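Local coordinates for protein lipoxygenase (Cyanothece sp., PDB 5EK8) that is a 9R-lipoxygenase, a non-heme iron enzyme that probably adds molecular oxygen to polyunsaturated fatty acids, at residues H359-Y370 and H561-H570. Numbering follows the deposited sequence.
Sequences HYAKAHVQMEQY and HIIFHTTLWH. With FE2 (Fe (II) ion), chain B.
H561 reaches across to the amide of Q366 through a nearly straight hydrogen bond, H561 NE2 to Q366 OE1, 2.9 Å with an N-H...O angle of 175°. OE1 lies in the plane of the imidazole, but the N-H comes from above the carbonyl plane of the amide. The other end of that amide is also held, since Q366 NE2 donates to K362 O. This fixes the rotation of the amide.

I562 lays CG1 over one face of the Y370 ring, a CH-pi contact of 4.1 Å to the centroid. Its CD1 touches Y370 CD1. The side chain of M367 is a knob in the hole formed by H561, I562, H565 and T566. Bends at chi2 (-61°) and chi3 fold the M367 thioether across H565 and T566. M367 SD lies 3.9 Å from H565 CB, and M367 CG lies 3.8 Å from T566 CG2. H565 ND1 bonds back to H561 O.

W569 presents its pyrrole edge to A363 CB. K362 CD meets the indole obliquely, 3.6 Å from W569 CZ2, while K362 NZ runs on to a salt bridge with E358.

H570 ends the contact at the iron. Its NE2 binds the metal at 2.5 Å, as do NE2 of H359 and of H364. The H570 ring turns its edge to the face of the H364 ring, an offset edge-to-face pair with planes at 80°. The helix widens to a pi-type turn at 359-365, and H359 and H364, five residues apart, both reach the iron from it. OXT of the C-terminal I668 also binds the iron, and N574 belongs to the site. E355 and N398 hold ND1 of H359 and H364.

This is the lipoxygenase iron centre, built at a buried contact between helices 337-377 and 549-574, whose segments here run roughly antiparallel. Helix 421-432 packs on the first, and helices 383-391 and 451-473 pack on the second.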
# COMPACT_ATOMS: atom_id res chain seq x y z
N HIS A 359 -0.77 -1.34 8.75
CA HIS A 359 -1.03 -0.48 7.62
C HIS A 359 0.17 -0.30 6.71
O HIS A 359 0.29 -0.96 5.68
CB HIS A 359 -1.50 0.88 8.12
CG HIS A 359 -2.22 1.67 7.08
ND1 HIS A 359 -2.53 3.00 7.24
CD2 HIS A 359 -2.69 1.31 5.86
CE1 HIS A 359 -3.17 3.43 6.17
NE2 HIS A 359 -3.28 2.43 5.32
N TYR A 360 1.05 0.62 7.09
CA TYR A 360 2.16 1.02 6.22
C TYR A 360 3.07 -0.14 5.84
O TYR A 360 3.41 -0.31 4.67
CB TYR A 360 2.98 2.12 6.89
CG TYR A 360 4.19 2.53 6.07
CD1 TYR A 360 4.03 3.26 4.89
CD2 TYR A 360 5.47 2.19 6.47
CE1 TYR A 360 5.14 3.63 4.14
CE2 TYR A 360 6.57 2.56 5.73
CZ TYR A 360 6.40 3.28 4.57
OH TYR A 360 7.51 3.64 3.85
N ALA A 361 3.45 -0.95 6.81
CA ALA A 361 4.36 -2.05 6.54
C ALA A 361 3.69 -3.19 5.78
O ALA A 361 4.15 -3.57 4.70
CB ALA A 361 4.96 -2.56 7.83
N LYS A 362 2.62 -3.74 6.36
CA LYS A 362 2.00 -4.95 5.82
C LYS A 362 1.25 -4.73 4.52
O LYS A 362 1.21 -5.61 3.66
CB LYS A 362 1.05 -5.57 6.85
CG LYS A 362 0.48 -6.91 6.42
CD LYS A 362 -0.45 -7.51 7.46
CE LYS A 362 0.26 -7.75 8.78
NZ LYS A 362 -0.60 -8.48 9.75
N ALA A 363 0.65 -3.55 4.36
CA ALA A 363 -0.13 -3.29 3.16
C ALA A 363 0.69 -2.59 2.09
O ALA A 363 0.86 -3.13 1.00
CB ALA A 363 -1.36 -2.47 3.50
N HIS A 364 1.20 -1.41 2.39
CA HIS A 364 1.88 -0.60 1.38
C HIS A 364 3.19 -1.21 0.92
O HIS A 364 3.35 -1.60 -0.24
CB HIS A 364 2.13 0.81 1.92
CG HIS A 364 0.90 1.64 2.04
ND1 HIS A 364 0.51 2.55 1.08
CD2 HIS A 364 -0.04 1.71 3.01
CE1 HIS A 364 -0.61 3.13 1.45
NE2 HIS A 364 -0.97 2.64 2.62
N VAL A 365 4.14 -1.27 1.85
CA VAL A 365 5.48 -1.74 1.54
C VAL A 365 5.47 -3.16 0.98
O VAL A 365 6.10 -3.43 -0.04
CB VAL A 365 6.38 -1.68 2.77
CG1 VAL A 365 7.79 -2.16 2.42
CG2 VAL A 365 6.41 -0.27 3.33
N GLN A 366 4.75 -4.06 1.64
CA GLN A 366 4.77 -5.45 1.21
C GLN A 366 4.20 -5.62 -0.20
O GLN A 366 4.63 -6.50 -0.94
CB GLN A 366 3.99 -6.34 2.19
CG GLN A 366 4.17 -7.83 1.89
CD GLN A 366 3.20 -8.73 2.63
OE1 GLN A 366 3.16 -9.94 2.38
NE2 GLN A 366 2.43 -8.16 3.55
N MET A 367 3.26 -4.77 -0.58
CA MET A 367 2.61 -4.92 -1.88
C MET A 367 3.34 -4.15 -2.99
O MET A 367 3.18 -4.48 -4.17
CB MET A 367 1.15 -4.47 -1.81
CG MET A 367 0.25 -5.41 -1.00
SD MET A 367 0.15 -7.09 -1.66
CE MET A 367 1.21 -7.98 -0.51
N GLU A 368 4.13 -3.14 -2.63
CA GLU A 368 4.86 -2.40 -3.65
C GLU A 368 5.81 -3.31 -4.45
O GLU A 368 5.97 -3.13 -5.65
CB GLU A 368 5.65 -1.23 -3.05
CG GLU A 368 6.56 -0.54 -4.08
CD GLU A 368 6.80 0.93 -3.81
OE1 GLU A 368 7.40 1.59 -4.68
OE2 GLU A 368 6.39 1.42 -2.74
N GLN A 369 6.42 -4.28 -3.77
CA GLN A 369 7.38 -5.17 -4.43
C GLN A 369 6.68 -6.01 -5.49
O GLN A 369 7.19 -6.20 -6.61
CB GLN A 369 8.08 -6.07 -3.40
CG GLN A 369 7.20 -7.06 -2.66
CD GLN A 369 7.92 -7.74 -1.50
OE1 GLN A 369 9.13 -7.99 -1.55
NE2 GLN A 369 7.17 -8.05 -0.44
N TYR A 370 5.48 -6.48 -5.15
CA TYR A 370 4.67 -7.24 -6.09
C TYR A 370 4.23 -6.35 -7.24
O TYR A 370 4.16 -6.81 -8.37
CB TYR A 370 3.45 -7.83 -5.39
CG TYR A 370 3.80 -8.91 -4.41
CD1 TYR A 370 4.19 -10.18 -4.85
CD2 TYR A 370 3.73 -8.68 -3.05
CE1 TYR A 370 4.51 -11.18 -3.95
CE2 TYR A 370 4.05 -9.67 -2.14
CZ TYR A 370 4.44 -10.92 -2.60
OH TYR A 370 4.74 -11.89 -1.68
N HIS A 561 -2.86 -14.02 -2.26
CA HIS A 561 -2.20 -13.16 -1.28
C HIS A 561 -2.26 -11.68 -1.69
O HIS A 561 -2.76 -10.82 -0.95
CB HIS A 561 -0.75 -13.61 -1.11
CG HIS A 561 -0.06 -13.00 0.07
ND1 HIS A 561 -0.34 -13.35 1.37
CD2 HIS A 561 0.92 -12.06 0.13
CE1 HIS A 561 0.42 -12.65 2.19
NE2 HIS A 561 1.20 -11.86 1.46
N ILE A 562 -1.74 -11.41 -2.89
CA ILE A 562 -1.72 -10.07 -3.46
C ILE A 562 -3.10 -9.44 -3.47
O ILE A 562 -3.30 -8.35 -2.91
CB ILE A 562 -1.17 -10.09 -4.90
CG1 ILE A 562 0.30 -10.51 -4.91
CG2 ILE A 562 -1.34 -8.72 -5.56
CD1 ILE A 562 0.84 -10.81 -6.30
N ILE A 563 -4.06 -10.13 -4.08
CA ILE A 563 -5.41 -9.61 -4.19
C ILE A 563 -6.01 -9.36 -2.81
O ILE A 563 -6.64 -8.33 -2.59
CB ILE A 563 -6.33 -10.57 -4.97
CG1 ILE A 563 -5.88 -10.67 -6.42
CG2 ILE A 563 -7.77 -10.09 -4.91
CD1 ILE A 563 -6.68 -11.65 -7.25
N PHE A 564 -5.77 -10.28 -1.88
CA PHE A 564 -6.32 -10.13 -0.53
C PHE A 564 -5.82 -8.87 0.14
O PHE A 564 -6.61 -8.11 0.71
CB PHE A 564 -5.98 -11.33 0.35
CG PHE A 564 -6.57 -11.24 1.73
CD1 PHE A 564 -5.85 -10.69 2.79
CD2 PHE A 564 -7.86 -11.69 1.98
CE1 PHE A 564 -6.40 -10.61 4.06
CE2 PHE A 564 -8.41 -11.62 3.25
CZ PHE A 564 -7.68 -11.07 4.29
N HIS A 565 -4.52 -8.63 0.07
CA HIS A 565 -3.98 -7.49 0.80
C HIS A 565 -4.17 -6.15 0.08
O HIS A 565 -4.22 -5.11 0.73
CB HIS A 565 -2.51 -7.73 1.12
CG HIS A 565 -2.31 -8.77 2.17
ND1 HIS A 565 -2.26 -10.12 1.89
CD2 HIS A 565 -2.20 -8.66 3.52
CE1 HIS A 565 -2.11 -10.79 3.01
NE2 HIS A 565 -2.07 -9.94 4.01
N THR A 566 -4.30 -6.18 -1.24
CA THR A 566 -4.49 -4.94 -1.99
C THR A 566 -5.95 -4.49 -1.96
O THR A 566 -6.24 -3.32 -2.21
CB THR A 566 -4.04 -5.09 -3.45
OG1 THR A 566 -4.64 -6.26 -4.02
CG2 THR A 566 -2.53 -5.18 -3.53
N THR A 567 -6.86 -5.42 -1.68
CA THR A 567 -8.28 -5.08 -1.63
C THR A 567 -8.82 -5.03 -0.19
O THR A 567 -8.75 -3.98 0.45
CB THR A 567 -9.13 -6.08 -2.43
OG1 THR A 567 -8.96 -7.40 -1.89
CG2 THR A 567 -8.71 -6.08 -3.89
N LEU A 568 -9.33 -6.15 0.31
CA LEU A 568 -9.97 -6.17 1.62
C LEU A 568 -9.09 -5.71 2.78
O LEU A 568 -9.52 -4.90 3.60
CB LEU A 568 -10.51 -7.56 1.94
CG LEU A 568 -11.10 -7.65 3.35
CD1 LEU A 568 -12.28 -6.69 3.50
CD2 LEU A 568 -11.51 -9.07 3.71
N TRP A 569 -7.86 -6.21 2.88
CA TRP A 569 -7.01 -5.89 4.02
C TRP A 569 -6.74 -4.40 4.12
O TRP A 569 -7.00 -3.78 5.16
CB TRP A 569 -5.68 -6.64 3.94
CG TRP A 569 -4.75 -6.24 5.05
CD1 TRP A 569 -3.64 -5.46 4.95
CD2 TRP A 569 -4.88 -6.58 6.43
NE1 TRP A 569 -3.06 -5.30 6.19
CE2 TRP A 569 -3.80 -5.98 7.11
CE3 TRP A 569 -5.79 -7.34 7.17
CZ2 TRP A 569 -3.61 -6.12 8.49
CZ3 TRP A 569 -5.60 -7.48 8.53
CH2 TRP A 569 -4.52 -6.87 9.18
N HIS A 570 -6.21 -3.82 3.05
CA HIS A 570 -5.90 -2.40 3.05
C HIS A 570 -7.17 -1.58 3.24
O HIS A 570 -7.14 -0.55 3.91
CB HIS A 570 -5.20 -1.99 1.76
CG HIS A 570 -5.02 -0.51 1.64
ND1 HIS A 570 -5.91 0.29 0.94
CD2 HIS A 570 -4.08 0.32 2.15
CE1 HIS A 570 -5.51 1.55 1.02
NE2 HIS A 570 -4.41 1.59 1.74
FE FE2 B . -3.29 3.39 3.06